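Alr1585 protein (Nostoc sp., PDB 5C2I) is a haem-containing, dye-decolorizing (DyP-type) peroxidase that probably uses hydrogen peroxide to oxidise dyes and similar substrates. Local coordinates at residues A[9-17]-A[209-219]; A[198-208]-A[361-371]. The protein carries 1 engineered substitution. One frame throughout, in Å; residues are numbered along the deposited sequence.

Contact 1: residues A[9-17]-A[209-219]; sequences NLPEDGIDS and LFMKRDVVRER
Asp13 OD1 is gripped twice by Arg219: NH1 and NH2 each lie 3.0 Å from it and both donate to it. The guanidinium meets the carboxylate end-on, the planes 61° apart. NH2 comes nearly along the C-O axis, while NH1 stands above the carboxylate plane. Glu12 O lies at the guanidinium edge, 2.8 Å from Arg219 NH2. The Arg219 chain leaves with CG opposite its own nitrogen (chi1 -170°) and bends at chi3, which carries the group across to the turn. An alanine here is likely to leave Asp13 OD1 without its two guanidinium N-H donors and the Pro11-Gly14 turn less firmly held to the helix. Asp13 O is buried and lacks a conventional donor; Lys212 CA makes a CA-H...O contact with it at 3.0 Å. Gly14 passes close to Val215 CG2; a side chain here would collide with the preceding carbonyl and with Phe210 O. A single beta bridge then joins Ile15 and Met211. Ile15 N donates to Phe210 O at 2.8 Å, and Lys212 N donates to Ile15 O at 2.8 Å. Met211 bends back at chi2 and chi3, putting CE 3.5 Å from Ile15 O and beside Ser17 CB. The extended Lys212 chain lies alongside Asp16. The salt bridge from NZ to Asp16 OD2 is long, and OD2 also bonds to Asn19 ND2, OD1 to Glu18 N. A type I beta turn and a one-residue bridge lie along helix 212-221: the bridge at its N-terminal end, beside the N-cap residue Met211, and the turn held by Arg219 near the other end.

Contact 2: residues A[198-208]-A[361-371]; sequences HFGFVHGVSQP and RITRRAVSYGE. Engineered in segment 198-208: His203 (natural residue Asp). With HEM (protoporphyrin IX containing Fe), chain E.
The Arg364 guanidinium lays one face against the haem, whose C4D is 3.3 Å above its plane toward the rim. Its edge meets Ser206 O, the propionate oxygen O2A and water 4. Arg364 NH2 donates to Ser206 O at 2.9 Å, coming from above the carbonyl plane. NH1 and NH2 also both donate to O2A. The propionate, Ser206 O and water 4 together probably keep the group from turning. The edge of the His203 ring points at the porphyrin, and its plane is 72° from the guanidinium. His203 NE2 lies 2.7 Å from water 3, which also accepts from Arg364 NH1. Water 3 binds HEM FE at 2.3 Å; the other axial ligand comes from outside the two segments. This is the distal side of the haem pocket, where DyP peroxidases carry the Asp of the GXXDG motif and an arginine, consistent with Arg364 being that arginine. His203 is engineered in place of that Asp. Gly204 N and Ser206 N hold the same propionate, and Ser206 OG holds the other.

The Gln207 amide is fixed at both ends. Its OE1 takes Arg364 N at 2.9 Å on a lone pair, and NE2 donates to Arg364 O at 2.8 Å. A sharp bend at chi2 (-93°) brings the amide against the strand backbone. Pro208 CD packs on Ile362 O at 3.2 Å. At the far end, His198 NE2 donates to Glu371 O at 2.8 Å, nearly in the ring plane. Water 2 links His198 to Ser368 OG.

Segment 361-371 contains strand 363-369, which pairs antiparallel with strand 383-390. Tyr369 and Ser368 reach strand 177-189, and Gly370 N bonds to Gln164 of the second subunit. Segment 198-208 is the loop from strand 195-196 toward helix 212-221.

Overall arrangement
From the N terminus, segment 9-17 comes first, in the loop after helix 4-8. Contact 1 closes a long loop that holds the whole sheet of strands 42-50, 93-98, 150-156, 177-189 and 195-196. Segment 198-208 lies within that loop and runs straight into 209-219. Contact 2 closes a second loop, which ends at strand 363-369 of the other sheet. The two loops therefore cross rather than nest. The centres of the contacts are about 21 Å apart, yet they touch where Phe210 packs on Thr363. Together they connect the N-terminal loop and helix 212-221 with the haem-binding loop and the second sheet.

Contact 1: residues A[9-17]-A[209-219]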
loop_
_atom_site.group_PDB
_atom_site.type_symbol
_atom_site.label_atom_id
_atom_site.label_comp_id
_atom_site.label_asym_id
_atom_site.label_seq_id
_atom_site.Cartn_x
_atom_site.Cartn_y
_atom_site.Cartn_z
ATOM N N ASN A 9 18.308 26.889 33.080
ATOM C CA ASN A 9 18.801 25.523 33.282
ATOM C C ASN A 9 17.722 24.466 33.128
ATOM O O ASN A 9 16.846 24.350 33.994
ATOM C CB ASN A 9 19.348 25.348 34.706
ATOM C CG ASN A 9 20.504 26.268 34.997
ATOM O OD1 ASN A 9 21.612 26.016 34.563
ATOM N ND2 ASN A 9 20.247 27.345 35.720
ATOM N N LEU A 10 17.803 23.675 32.079
ATOM C CA LEU A 10 16.829 22.609 31.855
ATOM C C LEU A 10 17.098 21.491 32.861
ATOM O O LEU A 10 18.246 21.152 33.102
ATOM C CB LEU A 10 16.954 22.086 30.423
ATOM C CG LEU A 10 15.778 21.259 29.894
ATOM C CD1 LEU A 10 14.564 22.180 29.663
ATOM C CD2 LEU A 10 16.169 20.522 28.633
ATOM N N PRO A 11 16.047 20.903 33.434
ATOM C CA PRO A 11 16.312 19.683 34.189
ATOM C C PRO A 11 17.023 18.583 33.343
ATOM O O PRO A 11 16.914 18.546 32.105
ATOM C CB PRO A 11 14.927 19.211 34.620
ATOM C CG PRO A 11 14.017 20.370 34.441
ATOM C CD PRO A 11 14.608 21.210 33.343
ATOM N N GLU A 12 17.745 17.704 34.031
ATOM C CA GLU A 12 18.563 16.696 33.373
ATOM C C GLU A 12 17.796 15.849 32.358
ATOM O O GLU A 12 18.337 15.449 31.345
ATOM C CB GLU A 12 19.175 15.781 34.447
ATOM C CG GLU A 12 20.097 14.700 33.923
ATOM C CD GLU A 12 21.308 15.262 33.195
ATOM O OE1 GLU A 12 21.660 16.463 33.365
ATOM O OE2 GLU A 12 21.942 14.468 32.476
ATOM N N ASP A 13 16.543 15.529 32.659
ATOM C CA ASP A 13 15.719 14.714 31.750
ATOM C C ASP A 13 14.708 15.528 30.985
ATOM O O ASP A 13 13.800 14.960 30.349
ATOM C CB ASP A 13 14.990 13.588 32.511
ATOM C CG ASP A 13 15.933 12.569 33.026
ATOM O OD1 ASP A 13 17.038 12.441 32.499
ATOM O OD2 ASP A 13 15.583 11.918 34.010
ATOM N N GLY A 14 14.866 16.846 31.005
ATOM C CA GLY A 14 13.899 17.710 30.331
ATOM C C GLY A 14 12.664 17.933 31.185
ATOM O O GLY A 14 12.581 17.444 32.312
ATOM N N ILE A 15 11.715 18.668 30.654
ATOM C CA ILE A 15 10.464 18.974 31.351
ATOM C C ILE A 15 9.530 17.759 31.189
ATOM O O ILE A 15 9.222 17.342 30.078
ATOM C CB ILE A 15 9.777 20.274 30.790
ATOM C CG1 ILE A 15 10.705 21.535 30.670
ATOM C CG2 ILE A 15 8.446 20.480 31.501
ATOM C CD1 ILE A 15 11.331 22.018 31.930
ATOM N N ASP A 16 9.047 17.217 32.297
ATOM C CA ASP A 16 8.176 16.032 32.264
ATOM C C ASP A 16 6.701 16.451 32.213
ATOM O O ASP A 16 6.133 16.871 33.232
ATOM C CB ASP A 16 8.449 15.166 33.488
ATOM C CG ASP A 16 7.656 13.866 33.482
ATOM O OD1 ASP A 16 6.751 13.678 32.654
ATOM O OD2 ASP A 16 7.905 13.041 34.361
ATOM N N SER A 17 6.096 16.370 31.038
ATOM C CA SER A 17 4.716 16.824 30.858
ATOM C C SER A 17 3.733 16.029 31.710
ATOM O O SER A 17 2.707 16.561 32.081
ATOM C CB SER A 17 4.303 16.771 29.402
ATOM O OG SER A 17 4.404 15.451 28.928
ATOM N N LEU A 209 16.331 20.281 22.474
ATOM C CA LEU A 209 15.315 19.462 23.124
ATOM C C LEU A 209 14.960 20.050 24.472
ATOM O O LEU A 209 15.849 20.524 25.216
ATOM C CB LEU A 209 15.809 18.022 23.304
ATOM C CG LEU A 209 16.269 17.346 21.995
ATOM C CD1 LEU A 209 16.677 15.905 22.301
ATOM C CD2 LEU A 209 15.155 17.359 20.963
ATOM N N PHE A 210 13.677 19.935 24.815
ATOM C CA PHE A 210 13.118 20.524 26.039
ATOM C C PHE A 210 12.268 19.571 26.861
ATOM O O PHE A 210 12.370 19.557 28.067
ATOM C CB PHE A 210 12.243 21.739 25.666
ATOM C CG PHE A 210 12.968 22.756 24.845
ATOM C CD1 PHE A 210 13.837 23.652 25.441
ATOM C CD2 PHE A 210 12.806 22.806 23.483
ATOM C CE1 PHE A 210 14.531 24.576 24.671
ATOM C CE2 PHE A 210 13.507 23.721 22.715
ATOM C CZ PHE A 210 14.333 24.612 23.334
ATOM N N MET A 211 11.460 18.764 26.197
ATOM C CA MET A 211 10.523 17.880 26.870
ATOM C C MET A 211 11.126 16.498 27.108
ATOM O O MET A 211 11.839 15.960 26.223
ATOM C CB MET A 211 9.217 17.760 26.055
ATOM C CG MET A 211 8.535 19.063 25.697
ATOM S SD MET A 211 8.144 20.055 27.149
ATOM C CE MET A 211 7.002 19.014 27.991
ATOM N N LYS A 212 10.831 15.946 28.269
ATOM C CA LYS A 212 11.326 14.611 28.674
ATOM C C LYS A 212 11.166 13.537 27.587
ATOM O O LYS A 212 12.100 12.749 27.352
ATOM C CB LYS A 212 10.670 14.129 29.963
ATOM C CG LYS A 212 11.200 12.755 30.440
ATOM C CD LYS A 212 10.682 12.357 31.809
ATOM C CE LYS A 212 11.209 10.989 32.180
ATOM N NZ LYS A 212 10.778 10.593 33.527
ATOM N N ARG A 213 10.008 13.480 26.944
ATOM C CA ARG A 213 9.748 12.407 25.974
ATOM C C ARG A 213 10.791 12.470 24.862
ATOM O O ARG A 213 11.309 11.425 24.412
ATOM C CB ARG A 213 8.346 12.518 25.359
ATOM C CG ARG A 213 7.234 12.263 26.360
ATOM C CD ARG A 213 6.750 10.852 26.339
ATOM N NE ARG A 213 6.594 10.310 24.990
ATOM C CZ ARG A 213 6.427 9.011 24.742
ATOM N NH1 ARG A 213 6.340 8.132 25.747
ATOM N NH2 ARG A 213 6.351 8.592 23.484
ATOM N N ASP A 214 11.138 13.687 24.446
ATOM C CA ASP A 214 12.184 13.861 23.439
ATOM C C ASP A 214 13.567 13.592 23.968
ATOM O O ASP A 214 14.394 12.955 23.281
ATOM C CB ASP A 214 12.145 15.296 22.866
ATOM C CG ASP A 214 10.908 15.574 21.994
ATOM O OD1 ASP A 214 10.315 14.634 21.440
ATOM O OD2 ASP A 214 10.538 16.757 21.853
ATOM N N VAL A 215 13.867 14.132 25.148
ATOM C CA VAL A 215 15.204 14.006 25.733
ATOM C C VAL A 215 15.551 12.539 25.929
ATOM O O VAL A 215 16.630 12.081 25.537
ATOM C CB VAL A 215 15.328 14.780 27.055
ATOM C CG1 VAL A 215 16.645 14.469 27.755
ATOM C CG2 VAL A 215 15.224 16.291 26.802
ATOM N N VAL A 216 14.638 11.799 26.541
ATOM C CA VAL A 216 14.910 10.391 26.838
ATOM C C VAL A 216 15.053 9.549 25.560
ATOM O O VAL A 216 15.973 8.730 25.453
ATOM C CB VAL A 216 13.836 9.856 27.790
ATOM C CG1 VAL A 216 13.989 8.360 27.959
ATOM C CG2 VAL A 216 13.982 10.541 29.148
ATOM N N ARG A 217 14.167 9.757 24.596
ATOM C CA ARG A 217 14.231 9.055 23.314
ATOM C C ARG A 217 15.553 9.333 22.631
ATOM O O ARG A 217 16.189 8.433 22.129
ATOM C CB ARG A 217 13.103 9.490 22.375
ATOM C CG ARG A 217 13.034 8.718 21.046
ATOM C CD ARG A 217 12.121 9.398 19.994
ATOM N NE ARG A 217 12.697 10.686 19.621
ATOM C CZ ARG A 217 12.174 11.889 19.882
ATOM N NH1 ARG A 217 10.998 12.015 20.463
ATOM N NH2 ARG A 217 12.834 12.971 19.533
ATOM N N GLU A 218 15.933 10.603 22.560
ATOM C CA GLU A 218 17.158 10.958 21.888
ATOM C C GLU A 218 18.381 10.437 22.608
ATOM O O GLU A 218 19.318 9.953 21.964
ATOM C CB GLU A 218 17.232 12.449 21.631
ATOM C CG GLU A 218 16.153 12.912 20.660
ATOM C CD GLU A 218 16.427 12.514 19.210
ATOM O OE1 GLU A 218 17.611 12.421 18.837
ATOM O OE2 GLU A 218 15.458 12.331 18.432
ATOM N N ARG A 219 18.368 10.451 23.932
ATOM C CA ARG A 219 19.488 9.945 24.711
ATOM C C ARG A 219 19.766 8.454 24.455
ATOM O O ARG A 219 20.954 8.065 24.313
ATOM C CB ARG A 219 19.275 10.183 26.204
ATOM C CG ARG A 219 20.475 9.911 27.099
ATOM C CD ARG A 219 20.092 9.949 28.552
ATOM N NE ARG A 219 19.974 11.264 29.098
ATOM C CZ ARG A 219 18.933 11.693 29.821
ATOM N NH1 ARG A 219 17.914 10.911 30.129
ATOM N NH2 ARG A 219 18.949 12.929 30.270
HETATM O O HOH W 1 7.422 14.851 28.233
#

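Contact 2: residues A[198-208]-A[361-371]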
loop_
_atom_site.group_PDB
_atom_site.type_symbol
_atom_site.label_atom_id
_atom_site.label_comp_id
_atom_site.label_asym_id
_atom_site.label_seq_id
_atom_site.Cartn_x
_atom_site.Cartn_y
_atom_site.Cartn_z
ATOM N N HIS A 198 12.727 18.428 -0.008
ATOM C CA HIS A 198 12.618 18.146 -1.441
ATOM C C HIS A 198 13.891 17.711 -2.155
ATOM O O HIS A 198 13.800 17.050 -3.154
ATOM C CB HIS A 198 12.030 19.373 -2.154
ATOM C CG HIS A 198 10.536 19.390 -2.158
ATOM N ND1 HIS A 198 9.789 20.242 -1.378
ATOM C CD2 HIS A 198 9.651 18.658 -2.869
ATOM C CE1 HIS A 198 8.500 20.003 -1.568
ATOM N NE2 HIS A 198 8.393 19.067 -2.495
ATOM N N PHE A 199 15.065 18.129 -1.677
ATOM C CA PHE A 199 16.312 17.663 -2.284
ATOM C C PHE A 199 16.636 16.226 -1.911
ATOM O O PHE A 199 17.573 15.645 -2.465
ATOM C CB PHE A 199 17.502 18.592 -1.940
ATOM C CG PHE A 199 17.365 20.005 -2.424
ATOM C CD1 PHE A 199 16.781 20.319 -3.639
ATOM C CD2 PHE A 199 17.874 21.051 -1.659
ATOM C CE1 PHE A 199 16.720 21.634 -4.099
ATOM C CE2 PHE A 199 17.817 22.373 -2.092
ATOM C CZ PHE A 199 17.237 22.670 -3.337
ATOM N N GLY A 200 15.826 15.617 -1.050
ATOM C CA GLY A 200 15.914 14.182 -0.767
ATOM C C GLY A 200 16.648 13.843 0.518
ATOM O O GLY A 200 16.826 12.679 0.817
ATOM N N PHE A 201 17.035 14.842 1.297
ATOM C CA PHE A 201 17.746 14.603 2.535
ATOM C C PHE A 201 16.808 14.531 3.736
ATOM O O PHE A 201 15.902 15.345 3.899
ATOM C CB PHE A 201 18.785 15.707 2.787
ATOM C CG PHE A 201 19.887 15.743 1.750
ATOM C CD1 PHE A 201 19.642 16.286 0.495
ATOM C CD2 PHE A 201 21.124 15.206 2.015
ATOM C CE1 PHE A 201 20.643 16.337 -0.463
ATOM C CE2 PHE A 201 22.134 15.213 1.042
ATOM C CZ PHE A 201 21.898 15.762 -0.201
ATOM N N VAL A 202 17.053 13.570 4.594
ATOM C CA VAL A 202 16.321 13.464 5.861
ATOM C C VAL A 202 16.455 14.778 6.613
ATOM O O VAL A 202 17.535 15.391 6.628
ATOM C CB VAL A 202 16.829 12.304 6.711
ATOM C CG1 VAL A 202 16.079 12.242 8.034
ATOM C CG2 VAL A 202 16.545 11.025 5.967
ATOM N N HIS A 203 15.365 15.209 7.219
ATOM C CA HIS A 203 15.257 16.582 7.708
ATOM C C HIS A 203 14.600 16.615 9.050
ATOM O O HIS A 203 13.602 15.902 9.273
ATOM C CB HIS A 203 14.471 17.407 6.692
ATOM C CG HIS A 203 14.670 18.881 6.836
ATOM N ND1 HIS A 203 13.631 19.766 6.809
ATOM C CD2 HIS A 203 15.778 19.623 7.022
ATOM C CE1 HIS A 203 14.093 21.001 6.937
ATOM N NE2 HIS A 203 15.389 20.937 7.087
ATOM N N GLY A 204 15.126 17.472 9.933
ATOM C CA GLY A 204 14.625 17.600 11.294
ATOM C C GLY A 204 15.393 16.765 12.287
ATOM O O GLY A 204 14.921 16.568 13.397
ATOM N N VAL A 205 16.585 16.291 11.917
ATOM C CA VAL A 205 17.326 15.361 12.754
ATOM C C VAL A 205 17.839 16.046 14.062
ATOM O O VAL A 205 17.618 15.533 15.172
ATOM C CB VAL A 205 18.529 14.758 12.005
ATOM C CG1 VAL A 205 19.303 13.845 12.911
ATOM C CG2 VAL A 205 18.085 14.042 10.742
ATOM N N SER A 206 18.550 17.164 13.915
ATOM C CA SER A 206 19.218 17.819 15.056
ATOM C C SER A 206 18.427 19.014 15.569
ATOM O O SER A 206 18.300 20.049 14.872
ATOM C CB SER A 206 20.615 18.269 14.657
ATOM O OG SER A 206 21.273 18.817 15.783
ATOM N N GLN A 207 17.884 18.865 16.773
ATOM C CA GLN A 207 17.043 19.909 17.383
ATOM C C GLN A 207 17.442 20.196 18.830
ATOM O O GLN A 207 17.830 19.283 19.561
ATOM C CB GLN A 207 15.596 19.491 17.383
ATOM C CG GLN A 207 15.007 19.258 16.012
ATOM C CD GLN A 207 14.329 20.480 15.453
ATOM O OE1 GLN A 207 14.776 21.627 15.649
ATOM N NE2 GLN A 207 13.207 20.244 14.790
ATOM N N PRO A 208 17.320 21.448 19.258
ATOM C CA PRO A 208 17.248 21.679 20.704
ATOM C C PRO A 208 16.097 20.907 21.325
ATOM O O PRO A 208 14.997 20.890 20.749
ATOM C CB PRO A 208 16.979 23.185 20.812
ATOM C CG PRO A 208 17.268 23.758 19.489
ATOM C CD PRO A 208 17.061 22.675 18.483
ATOM N N ARG A 361 21.309 28.625 18.622
ATOM C CA ARG A 361 20.515 27.557 18.018
ATOM C C ARG A 361 19.072 27.996 17.777
ATOM O O ARG A 361 18.541 28.844 18.499
ATOM C CB ARG A 361 20.509 26.307 18.926
ATOM C CG ARG A 361 21.799 25.483 18.939
ATOM C CD ARG A 361 21.721 24.284 19.891
ATOM N NE ARG A 361 21.718 24.719 21.291
ATOM C CZ ARG A 361 21.490 23.899 22.336
ATOM N NH1 ARG A 361 21.252 22.618 22.138
ATOM N NH2 ARG A 361 21.501 24.383 23.569
ATOM N N ILE A 362 18.429 27.331 16.830
ATOM C CA ILE A 362 17.027 27.542 16.537
ATOM C C ILE A 362 16.266 26.214 16.630
ATOM O O ILE A 362 16.829 25.146 16.455
ATOM C CB ILE A 362 16.827 28.116 15.124
ATOM C CG1 ILE A 362 17.451 27.212 14.057
ATOM C CG2 ILE A 362 17.406 29.538 15.044
ATOM C CD1 ILE A 362 17.014 27.570 12.632
ATOM N N THR A 363 14.972 26.306 16.928
ATOM C CA THR A 363 14.133 25.125 17.045
ATOM C C THR A 363 13.215 25.095 15.828
ATOM O O THR A 363 12.369 25.972 15.651
ATOM C CB THR A 363 13.334 25.205 18.351
ATOM O OG1 THR A 363 14.228 25.228 19.471
ATOM C CG2 THR A 363 12.351 24.037 18.504
ATOM N N ARG A 364 13.432 24.133 14.948
ATOM C CA ARG A 364 12.800 24.134 13.620
ATOM C C ARG A 364 11.440 23.381 13.659
ATOM O O ARG A 364 11.310 22.289 14.291
ATOM C CB ARG A 364 13.754 23.530 12.601
ATOM C CG ARG A 364 14.977 24.424 12.365
ATOM C CD ARG A 364 15.986 23.795 11.406
ATOM N NE ARG A 364 16.569 22.639 12.081
ATOM C CZ ARG A 364 16.861 21.481 11.503
ATOM N NH1 ARG A 364 16.669 21.297 10.215
ATOM N NH2 ARG A 364 17.353 20.499 12.221
ATOM N N ARG A 365 10.463 23.936 12.974
ATOM C CA ARG A 365 9.132 23.333 12.864
ATOM C C ARG A 365 8.625 23.423 11.438
ATOM O O ARG A 365 7.478 23.827 11.201
ATOM C CB ARG A 365 8.156 24.021 13.844
ATOM C CG ARG A 365 8.587 24.020 15.307
ATOM C CD ARG A 365 8.411 22.654 15.954
ATOM N NE ARG A 365 8.873 22.634 17.351
ATOM C CZ ARG A 365 9.810 21.834 17.847
ATOM N NH1 ARG A 365 10.519 21.062 17.045
ATOM N NH2 ARG A 365 10.117 21.855 19.144
ATOM N N ALA A 366 9.532 23.133 10.497
ATOM C CA ALA A 366 9.261 23.336 9.078
ATOM C C ALA A 366 8.400 22.222 8.499
ATOM O O ALA A 366 8.327 21.096 9.057
ATOM C CB ALA A 366 10.563 23.463 8.304
ATOM N N VAL A 367 7.754 22.513 7.375
ATOM C CA VAL A 367 6.961 21.518 6.641
ATOM C C VAL A 367 7.142 21.801 5.167
ATOM O O VAL A 367 7.630 22.883 4.790
ATOM C CB VAL A 367 5.464 21.532 6.984
ATOM C CG1 VAL A 367 5.235 21.126 8.428
ATOM C CG2 VAL A 367 4.864 22.895 6.748
ATOM N N SER A 368 6.707 20.881 4.332
ATOM C CA SER A 368 6.898 21.049 2.886
ATOM C C SER A 368 5.659 21.636 2.197
ATOM O O SER A 368 4.549 21.516 2.686
ATOM C CB SER A 368 7.251 19.686 2.280
ATOM O OG SER A 368 8.594 19.382 2.648
ATOM N N TYR A 369 5.891 22.229 1.038
ATOM C CA TYR A 369 4.823 22.618 0.100
ATOM C C TYR A 369 5.149 22.209 -1.325
ATOM O O TYR A 369 6.297 21.903 -1.674
ATOM C CB TYR A 369 4.585 24.125 0.138
ATOM C CG TYR A 369 5.609 24.993 -0.559
ATOM C CD1 TYR A 369 6.737 25.470 0.112
ATOM C CD2 TYR A 369 5.421 25.399 -1.884
ATOM C CE1 TYR A 369 7.647 26.296 -0.528
ATOM C CE2 TYR A 369 6.334 26.206 -2.543
ATOM C CZ TYR A 369 7.458 26.638 -1.863
ATOM O OH TYR A 369 8.340 27.472 -2.486
ATOM N N GLY A 370 4.118 22.178 -2.158
ATOM C CA GLY A 370 4.263 21.862 -3.556
ATOM C C GLY A 370 4.210 20.373 -3.849
ATOM O O GLY A 370 3.390 19.683 -3.317
ATOM N N GLU A 371 5.088 19.901 -4.732
ATOM C CA GLU A 371 5.095 18.526 -5.222
ATOM C C GLU A 371 5.221 17.537 -4.072
ATOM O O GLU A 371 6.136 17.668 -3.246
ATOM C CB GLU A 371 6.308 18.332 -6.161
ATOM C CG GLU A 371 6.454 16.914 -6.670
ATOM C CD GLU A 371 5.217 16.498 -7.423
ATOM O OE1 GLU A 371 5.016 17.087 -8.505
ATOM O OE2 GLU A 371 4.413 15.665 -6.887
HETATM C CHA HEM E . 19.873 21.023 9.323
HETATM C CHB HEM E . 18.039 21.217 4.867
HETATM C CHC HEM E . 17.146 25.936 5.462
HETATM C CHD HEM E . 19.214 25.747 9.806
HETATM C C1A HEM E . 19.469 20.666 8.046
HETATM C C2A HEM E . 19.613 19.368 7.475
HETATM C C3A HEM E . 19.098 19.427 6.227
HETATM C C4A HEM E . 18.618 20.743 6.040
HETATM C CMA HEM E . 18.979 18.314 5.222
HETATM C CAA HEM E . 20.225 18.121 8.126
HETATM C CBA HEM E . 19.302 17.223 8.955
HETATM C CGA HEM E . 18.748 18.020 10.103
HETATM O O1A HEM E . 19.391 18.176 11.182
HETATM O O2A HEM E . 17.637 18.536 9.970
HETATM C C1B HEM E . 17.599 22.527 4.682
HETATM C C2B HEM E . 16.931 22.992 3.495
HETATM C C3B HEM E . 16.647 24.274 3.669
HETATM C C4B HEM E . 17.212 24.626 4.974
HETATM C CMB HEM E . 16.599 22.144 2.319
HETATM C CAB HEM E . 15.911 25.244 2.821
HETATM C CBB HEM E . 14.998 24.893 1.897
HETATM C C1C HEM E . 17.684 26.329 6.699
HETATM C C2C HEM E . 17.786 27.623 7.167
HETATM C C3C HEM E . 18.397 27.564 8.393
HETATM C C4C HEM E . 18.637 26.212 8.664
HETATM C CMC HEM E . 17.278 28.878 6.521
HETATM C CAC HEM E . 18.790 28.647 9.294
HETATM C CBC HEM E . 19.133 29.874 8.993
HETATM C C1D HEM E . 19.437 24.390 10.028
HETATM C C2D HEM E . 19.978 23.916 11.297
HETATM C C3D HEM E . 20.208 22.618 11.157
HETATM C C4D HEM E . 19.743 22.304 9.788
HETATM C CMD HEM E . 20.268 24.724 12.552
HETATM C CAD HEM E . 20.728 21.689 12.216
HETATM C CBD HEM E . 22.258 21.645 12.291
HETATM C CGD HEM E . 22.678 20.732 13.396
HETATM O O1D HEM E . 23.446 19.823 13.091
HETATM O O2D HEM E . 22.279 20.875 14.602
HETATM N NA HEM E . 18.929 21.520 7.131
HETATM N NB HEM E . 17.800 23.537 5.468
HETATM N NC HEM E . 18.292 25.472 7.568
HETATM N ND HEM E . 19.381 23.412 9.121
HETATM FE FE HEM E . 18.644 23.482 7.341
HETATM O O HOH W 2 11.211 20.557 1.237
HETATM O O HOH W 3 16.450 23.255 8.116
HETATM O O HOH W 4 17.193 22.884 14.883
HETATM O O HOH W 5 12.429 20.428 19.915
#